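PDB 6OK1: lipid-transfer protein from Thermomonospora curvata, which is of unknown function but belongs to the thiolase superfamily, with N- and C-terminal thiolase-type domains, and assembles with the chain of another protein. Local coordinates for residues A153-R158 against S262-I267; L305-L308 against A312-E315; D322-L325 against G329-P332. All blocks are in the same frame, centred on the assembly; numbering follows the deposited sequence.

Interaction 1: residues A153-R158 against S262-I267; sequences AMFARR and SEITGI
Helix 148-163 and the loop 262-267 come closest where CA of Phe155 and CA of Thr265 stand 6.0 Å apart, and around this point Phe155 and Arg158, one helical turn apart, meet Ile264 and Thr265 without a hydrogen bond between the segments. The Phe155 ring reaches the loop with one corner: its CD1 lies 3.2 Å from Ile264 O and 4.1 Å from Ile264 CB, and the two side chains cross at about a right angle. Phenylalanine suits this position because its bulk spans the distance from helix to loop, letting a single ring carbon touch both a carbonyl and a branched side chain. Arg158 contributes its aliphatic half. Its first bond points toward the loop, and CG, placed anti to the backbone N (chi1 -175°), lies 3.4 Å from Thr265 CG2 and 4.0 Å from Ile264 CG1. The charged end turns to Glu162 on the same helix, forming a salt bridge through NE. Thr265 is equally two-sided: its methyl packs on Arg158, while OG1 hydrogen-bonds Glu162, which therefore ties both segments together. The contact is buried. Behind it Ala156 rests on Leu209 of strand 209-210, the chain of another protein borders the helix and accepts a bond from Arg158 NH1, and farther along the loop Ile267 packs on Pro303 and Gln304 of helix 301-307 just before helix 268-281 starts.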
loop_
_atom_site.group_PDB
_atom_site.type_symbol
_atom_site.label_atom_id
_atom_site.label_comp_id
_atom_site.label_asym_id
_atom_site.label_seq_id
_atom_site.Cartn_x
_atom_site.Cartn_y
_atom_site.Cartn_z
ATOM N N ALA A 153 -1.543 -10.176 24.205
ATOM C CA ALA A 153 -1.793 -10.782 25.510
ATOM C C ALA A 153 -3.137 -11.475 25.550
ATOM O O ALA A 153 -3.280 -12.509 26.215
ATOM C CB ALA A 153 -1.709 -9.725 26.587
ATOM N N MET A 154 -4.127 -10.956 24.814
ATOM C CA MET A 154 -5.441 -11.582 24.800
ATOM C C MET A 154 -5.386 -12.994 24.229
ATOM O O MET A 154 -6.047 -13.916 24.749
ATOM C CB MET A 154 -6.419 -10.709 24.010
ATOM C CG MET A 154 -7.877 -11.093 24.221
ATOM S SD MET A 154 -8.510 -10.700 25.847
ATOM C CE MET A 154 -8.797 -8.941 25.649
ATOM N N PHE A 155 -4.571 -13.204 23.192
ATOM C CA PHE A 155 -4.347 -14.546 22.665
ATOM C C PHE A 155 -3.544 -15.399 23.640
ATOM O O PHE A 155 -3.855 -16.575 23.867
ATOM C CB PHE A 155 -3.581 -14.489 21.342
ATOM C CG PHE A 155 -4.326 -13.832 20.219
ATOM C CD1 PHE A 155 -5.532 -14.370 19.750
ATOM C CD2 PHE A 155 -3.807 -12.716 19.583
ATOM C CE1 PHE A 155 -6.206 -13.779 18.706
ATOM C CE2 PHE A 155 -4.474 -12.133 18.505
ATOM C CZ PHE A 155 -5.673 -12.675 18.074
ATOM N N ALA A 156 -2.457 -14.842 24.163
ATOM C CA ALA A 156 -1.558 -15.627 25.008
ATOM C C ALA A 156 -2.288 -16.193 26.227
ATOM O O ALA A 156 -2.080 -17.354 26.609
ATOM C CB ALA A 156 -0.385 -14.745 25.432
ATOM N N ARG A 157 -3.161 -15.397 26.842
ATOM C CA ARG A 157 -3.865 -15.869 28.032
ATOM C C ARG A 157 -4.728 -17.069 27.707
ATOM O O ARG A 157 -4.841 -17.996 28.514
ATOM C CB ARG A 157 -4.734 -14.761 28.629
ATOM C CG ARG A 157 -5.488 -15.168 29.906
ATOM C CD ARG A 157 -4.516 -15.439 31.088
ATOM N NE ARG A 157 -5.184 -15.961 32.288
ATOM C CZ ARG A 157 -5.542 -17.233 32.483
ATOM N NH1 ARG A 157 -5.318 -18.167 31.556
ATOM N NH2 ARG A 157 -6.143 -17.578 33.627
ATOM N N ARG A 158 -5.373 -17.059 26.540
ATOM C CA ARG A 158 -6.209 -18.191 26.152
ATOM C C ARG A 158 -5.363 -19.410 25.797
ATOM O O ARG A 158 -5.748 -20.555 26.080
ATOM C CB ARG A 158 -7.111 -17.791 24.984
ATOM C CG ARG A 158 -8.113 -18.899 24.584
ATOM C CD ARG A 158 -9.268 -19.013 25.571
ATOM N NE ARG A 158 -10.024 -20.250 25.314
ATOM C CZ ARG A 158 -11.183 -20.551 25.883
ATOM N NH1 ARG A 158 -11.764 -19.702 26.724
ATOM N NH2 ARG A 158 -11.778 -21.711 25.595
ATOM N N SER A 262 -13.846 -19.510 16.050
ATOM C CA SER A 262 -14.214 -20.589 16.959
ATOM C C SER A 262 -13.084 -20.884 17.935
ATOM O O SER A 262 -13.328 -21.114 19.125
ATOM C CB SER A 262 -14.611 -21.843 16.168
ATOM O OG SER A 262 -13.543 -22.322 15.361
ATOM N N GLU A 263 -11.845 -20.873 17.449
ATOM C CA GLU A 263 -10.663 -21.023 18.285
ATOM C C GLU A 263 -9.696 -19.889 17.968
ATOM O O GLU A 263 -9.516 -19.523 16.794
ATOM C CB GLU A 263 -9.974 -22.371 18.064
ATOM C CG GLU A 263 -10.761 -23.543 18.631
ATOM C CD GLU A 263 -9.880 -24.718 19.000
ATOM O OE1 GLU A 263 -8.960 -24.535 19.827
ATOM O OE2 GLU A 263 -10.107 -25.823 18.466
ATOM N N ILE A 264 -9.079 -19.334 19.012
ATOM C CA ILE A 264 -8.206 -18.173 18.863
ATOM C C ILE A 264 -6.784 -18.448 19.343
ATOM O O ILE A 264 -5.967 -17.531 19.399
ATOM C CB ILE A 264 -8.783 -16.926 19.576
ATOM C CG1 ILE A 264 -8.801 -17.083 21.101
ATOM C CG2 ILE A 264 -10.170 -16.629 19.032
ATOM C CD1 ILE A 264 -9.056 -15.785 21.876
ATOM N N THR A 265 -6.466 -19.691 19.685
ATOM C CA THR A 265 -5.169 -19.993 20.266
ATOM C C THR A 265 -4.130 -20.409 19.241
ATOM O O THR A 265 -2.944 -20.449 19.574
ATOM C CB THR A 265 -5.296 -21.106 21.291
ATOM O OG1 THR A 265 -5.976 -22.199 20.691
ATOM C CG2 THR A 265 -6.073 -20.601 22.506
ATOM N N GLY A 266 -4.536 -20.715 18.021
ATOM C CA GLY A 266 -3.608 -20.939 16.941
ATOM C C GLY A 266 -3.398 -19.662 16.149
ATOM O O GLY A 266 -3.704 -18.556 16.605
ATOM N N ILE A 267 -2.850 -19.822 14.950
ATOM C CA ILE A 267 -2.715 -18.707 14.009
ATOM C C ILE A 267 -3.070 -19.281 12.645
ATOM O O ILE A 267 -2.175 -19.641 11.876
ATOM C CB ILE A 267 -1.308 -18.100 13.974
ATOM C CG1 ILE A 267 -0.764 -17.794 15.371
ATOM C CG2 ILE A 267 -1.339 -16.822 13.135
ATOM C CD1 ILE A 267 0.707 -17.477 15.355
#

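Interaction 2: residues L305-L308 against A312-E315; sequences LEEL and ARGE
The guanidinium of Arg313 and the carboxylate of Glu307 stand with their planes 73° apart, and the salt bridge joins two steeply inclined flat groups. At the guanidinium edge, in its plane, lie Glu307 OE2 and a water; NH1 donates to Glu307 OE2 at 2.9 Å and NH2 to Glu307 OE1 at 3.1 Å, an end-on, two-nitrogen clasp. The carboxylate oxygens, by contrast, are both met from above their own plane, OE2 by as much as 78°. The contact joins the C-terminal turn of helix 301-307 to the type II beta turn Ala312-Glu315, which leads directly into helix 316-321, Glu315 being its N-cap residue. Arginine suits the exposed turn because its long chain, bent at chi2, can fold back from a backbone that directs CB away from the helix and still bring the guanidinium back to Glu307. Gly314 follows with a positive phi, a conformation easy for a residue without a side chain. Glu306, buried and extended beyond CG, points at the turn. Its OE1 receives Gly314 N at 2.9 Å in a nearly straight bond (168°), the donor standing well above the carboxylate plane, and OE2 is shared by Tyr159 OH and by Ala316 N at the start of helix 316-321. So many donors around one buried carboxylate, together with the helix beginning, would be expected to favour its charged form. Glu307 OE2 has a second partner too, the backbone N of Ile267. A water bridges Glu306 and Arg313: it donates to Glu306 OE1 at 2.7 Å and accepts from Arg313 NH1 at 2.9 Å.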
loop_
_atom_site.group_PDB
_atom_site.type_symbol
_atom_site.label_atom_id
_atom_site.label_comp_id
_atom_site.label_asym_id
_atom_site.label_seq_id
_atom_site.Cartn_x
_atom_site.Cartn_y
_atom_site.Cartn_z
ATOM N N LEU A 305 5.098 -22.563 15.826
ATOM C CA LEU A 305 5.717 -23.882 15.680
ATOM C C LEU A 305 4.675 -24.948 15.376
ATOM O O LEU A 305 4.911 -25.875 14.580
ATOM C CB LEU A 305 6.498 -24.226 16.954
ATOM C CG LEU A 305 7.769 -23.399 17.190
ATOM C CD1 LEU A 305 8.192 -23.461 18.655
ATOM C CD2 LEU A 305 8.903 -23.882 16.254
ATOM N N GLU A 306 3.514 -24.825 15.994
ATOM C CA GLU A 306 2.444 -25.790 15.793
ATOM C C GLU A 306 1.798 -25.637 14.421
ATOM O O GLU A 306 1.553 -26.637 13.728
ATOM C CB GLU A 306 1.440 -25.636 16.924
ATOM C CG GLU A 306 2.110 -25.865 18.270
ATOM C CD GLU A 306 1.250 -25.489 19.455
ATOM O OE1 GLU A 306 0.053 -25.229 19.249
ATOM O OE2 GLU A 306 1.752 -25.501 20.596
ATOM N N GLU A 307 1.536 -24.399 14.002
ATOM C CA GLU A 307 0.949 -24.163 12.691
ATOM C C GLU A 307 1.840 -24.676 11.575
ATOM O O GLU A 307 1.330 -25.112 10.533
ATOM C CB GLU A 307 0.691 -22.670 12.489
ATOM C CG GLU A 307 -0.451 -22.110 13.352
ATOM C CD GLU A 307 -1.825 -22.628 12.974
ATOM O OE1 GLU A 307 -1.980 -23.266 11.901
ATOM O OE2 GLU A 307 -2.772 -22.425 13.768
ATOM N N LEU A 308 3.148 -24.577 11.747
ATOM C CA LEU A 308 4.105 -24.955 10.713
ATOM C C LEU A 308 4.506 -26.426 10.787
ATOM O O LEU A 308 5.340 -26.868 9.990
ATOM C CB LEU A 308 5.345 -24.058 10.806
ATOM C CG LEU A 308 5.052 -22.557 10.602
ATOM C CD1 LEU A 308 6.270 -21.724 10.992
ATOM C CD2 LEU A 308 4.634 -22.258 9.187
ATOM N N ALA A 312 3.177 -30.970 17.765
ATOM C CA ALA A 312 1.733 -31.126 17.850
ATOM C C ALA A 312 1.077 -29.899 18.486
ATOM O O ALA A 312 1.717 -29.124 19.202
ATOM C CB ALA A 312 1.380 -32.370 18.673
ATOM N N ARG A 313 -0.226 -29.737 18.224
ATOM C CA ARG A 313 -0.999 -28.666 18.855
ATOM C C ARG A 313 -0.835 -28.699 20.366
ATOM O O ARG A 313 -0.982 -29.753 20.997
ATOM C CB ARG A 313 -2.485 -28.804 18.519
ATOM C CG ARG A 313 -2.848 -28.552 17.123
ATOM C CD ARG A 313 -2.788 -27.087 16.847
ATOM N NE ARG A 313 -3.057 -26.847 15.453
ATOM C CZ ARG A 313 -2.903 -25.674 14.878
ATOM N NH1 ARG A 313 -2.480 -24.634 15.600
ATOM N NH2 ARG A 313 -3.174 -25.563 13.590
ATOM N N GLY A 314 -0.563 -27.533 20.946
ATOM C CA GLY A 314 -0.377 -27.382 22.380
ATOM C C GLY A 314 0.935 -27.881 22.943
ATOM O O GLY A 314 1.144 -27.766 24.158
ATOM N N GLU A 315 1.828 -28.429 22.119
ATOM C CA GLU A 315 3.074 -28.982 22.616
ATOM C C GLU A 315 4.310 -28.154 22.272
ATOM O O GLU A 315 5.431 -28.616 22.503
ATOM C CB GLU A 315 3.213 -30.427 22.100
ATOM C CG GLU A 315 1.987 -31.235 22.489
ATOM C CD GLU A 315 2.187 -32.727 22.429
ATOM O OE1 GLU A 315 3.136 -33.176 21.769
ATOM O OE2 GLU A 315 1.380 -33.448 23.050
HETATM O O HOH W 1 -1.893 -23.702 18.246
#

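Interaction 3: residues D322-L325 against G329-P332; sequences DGNL and GRLP
Asn324 and Leu331 make the central bond here: Leu331 N donates to Asn324 O at 2.8 Å, approaching in the carbonyl plane with an N-H...O angle of 146°. Beside it, Leu325 CA directs its hydrogen at Leu331 O, 3.3 Å away and nearly straight at 165°, and Pro332 CA lies 3.6 Å from Leu325 O in a longer contact of the same kind. The two carbonyl oxygens Asn324 O and Leu331 O approach to 2.9 Å; both are acceptors, and no bond joins them. Among the side chains, the amide of Asn324 meets the base of Arg330, OD1 resting 3.2 Å from Arg330 CB, while the arginine's end leads off elsewhere. Leu325 adds its CD2, which reaches Leu331 O. Gly329 suits its place because the backbone here runs directly against Gly323 O and Asn324 CA, leaving no room on that side for a side chain. Gly323 answers a different need: it leaves helical geometry with positive phi after helix 316-321, in a Schellman motif, and at its backbone angles a side chain would crowd the carbonyl O of Asp322.

The second shell fixes the polar groups. Asn324 CG lies beside its own backbone N (chi1 -76°), and from there ND2 bonds back to Phe319 O of helix 316-321, which leaves OD1 directed at Arg330. The guanidinium of Arg330 is held by Ile288 O through NH1. Leu325 and Leu331 both bury their side chains on Phe319, and Leu325 pairs through its backbone with Cys333. Main-chain pairing of this sort asks little of the side chains; backbone geometry sets the glycines, and the carbonyls of Phe319 and Ile288 set Asn324 and Arg330.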
loop_
_atom_site.group_PDB
_atom_site.type_symbol
_atom_site.label_atom_id
_atom_site.label_comp_id
_atom_site.label_asym_id
_atom_site.label_seq_id
_atom_site.Cartn_x
_atom_site.Cartn_y
_atom_site.Cartn_z
ATOM N N ASP A 322 12.682 -28.802 25.502
ATOM C CA ASP A 322 13.631 -29.845 25.115
ATOM C C ASP A 322 14.876 -29.317 24.403
ATOM O O ASP A 322 15.743 -30.123 24.048
ATOM C CB ASP A 322 12.959 -30.869 24.201
ATOM C CG ASP A 322 11.932 -31.732 24.923
ATOM O OD1 ASP A 322 11.819 -31.649 26.158
ATOM O OD2 ASP A 322 11.225 -32.496 24.243
ATOM N N GLY A 323 14.973 -28.014 24.148
ATOM C CA GLY A 323 16.175 -27.424 23.587
ATOM C C GLY A 323 16.242 -27.370 22.079
ATOM O O GLY A 323 17.336 -27.193 21.523
ATOM N N ASN A 324 15.107 -27.515 21.394
ATOM C CA ASN A 324 15.126 -27.660 19.947
ATOM C C ASN A 324 15.382 -26.343 19.238
ATOM O O ASN A 324 15.732 -26.360 18.052
ATOM C CB ASN A 324 13.809 -28.249 19.437
ATOM C CG ASN A 324 13.694 -29.730 19.676
ATOM O OD1 ASN A 324 14.329 -30.523 18.995
ATOM N ND2 ASN A 324 12.864 -30.107 20.630
ATOM N N LEU A 325 15.206 -25.212 19.913
ATOM C CA LEU A 325 15.493 -23.932 19.274
ATOM C C LEU A 325 16.957 -23.540 19.370
ATOM O O LEU A 325 17.349 -22.523 18.787
ATOM C CB LEU A 325 14.645 -22.818 19.890
ATOM C CG LEU A 325 13.130 -23.008 19.828
ATOM C CD1 LEU A 325 12.415 -21.760 20.294
ATOM C CD2 LEU A 325 12.663 -23.411 18.437
ATOM N N GLY A 329 20.210 -27.851 18.440
ATOM C CA GLY A 329 18.972 -28.599 18.451
ATOM C C GLY A 329 18.427 -28.863 17.058
ATOM O O GLY A 329 19.048 -28.567 16.036
ATOM N N ARG A 330 17.228 -29.447 17.033
ATOM C CA ARG A 330 16.636 -29.854 15.768
ATOM C C ARG A 330 16.280 -28.649 14.900
ATOM O O ARG A 330 16.353 -28.732 13.665
ATOM C CB ARG A 330 15.400 -30.729 16.038
ATOM C CG ARG A 330 14.589 -31.118 14.811
ATOM C CD ARG A 330 13.372 -30.231 14.682
ATOM N NE ARG A 330 12.625 -30.445 13.445
ATOM C CZ ARG A 330 13.034 -30.047 12.246
ATOM N NH1 ARG A 330 14.201 -29.432 12.103
ATOM N NH2 ARG A 330 12.272 -30.260 11.179
ATOM N N LEU A 331 15.912 -27.525 15.509
ATOM C CA LEU A 331 15.412 -26.369 14.765
ATOM C C LEU A 331 16.035 -25.097 15.320
ATOM O O LEU A 331 15.369 -24.297 15.993
ATOM C CB LEU A 331 13.886 -26.285 14.824
ATOM C CG LEU A 331 13.280 -25.275 13.828
ATOM C CD1 LEU A 331 13.439 -25.758 12.390
ATOM C CD2 LEU A 331 11.789 -24.964 14.104
ATOM N N PRO A 332 17.319 -24.881 15.044
ATOM C CA PRO A 332 17.975 -23.632 15.435
ATOM C C PRO A 332 17.137 -22.447 15.002
ATOM O O PRO A 332 16.708 -22.362 13.851
ATOM C CB PRO A 332 19.308 -23.679 14.679
ATOM C CG PRO A 332 19.576 -25.118 14.470
ATOM C CD PRO A 332 18.232 -25.779 14.307
#

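How the interactions relate
Burial separates the three contacts. Interaction 1 is the buried one and the long-range one, joining residues from the N- and C-terminal thiolase families largely by packing, with no hydrogen bond across the segments. Interactions 2 and 3 are local, partly buried closures just before and just after helix 316-321 in the chain: carboxylate-based at its start, with a salt bridge and a bond to a turn N-H, and main-chain at its end. Interaction 2 is the middle member. Its tie to interaction 1 runs through Glu307, and Leu305 CD2 touches Leu331 CD2 of interaction 3 at 3.8 Å. Interactions 1 and 3 do not touch, their nearest atoms being about 13 Å apart.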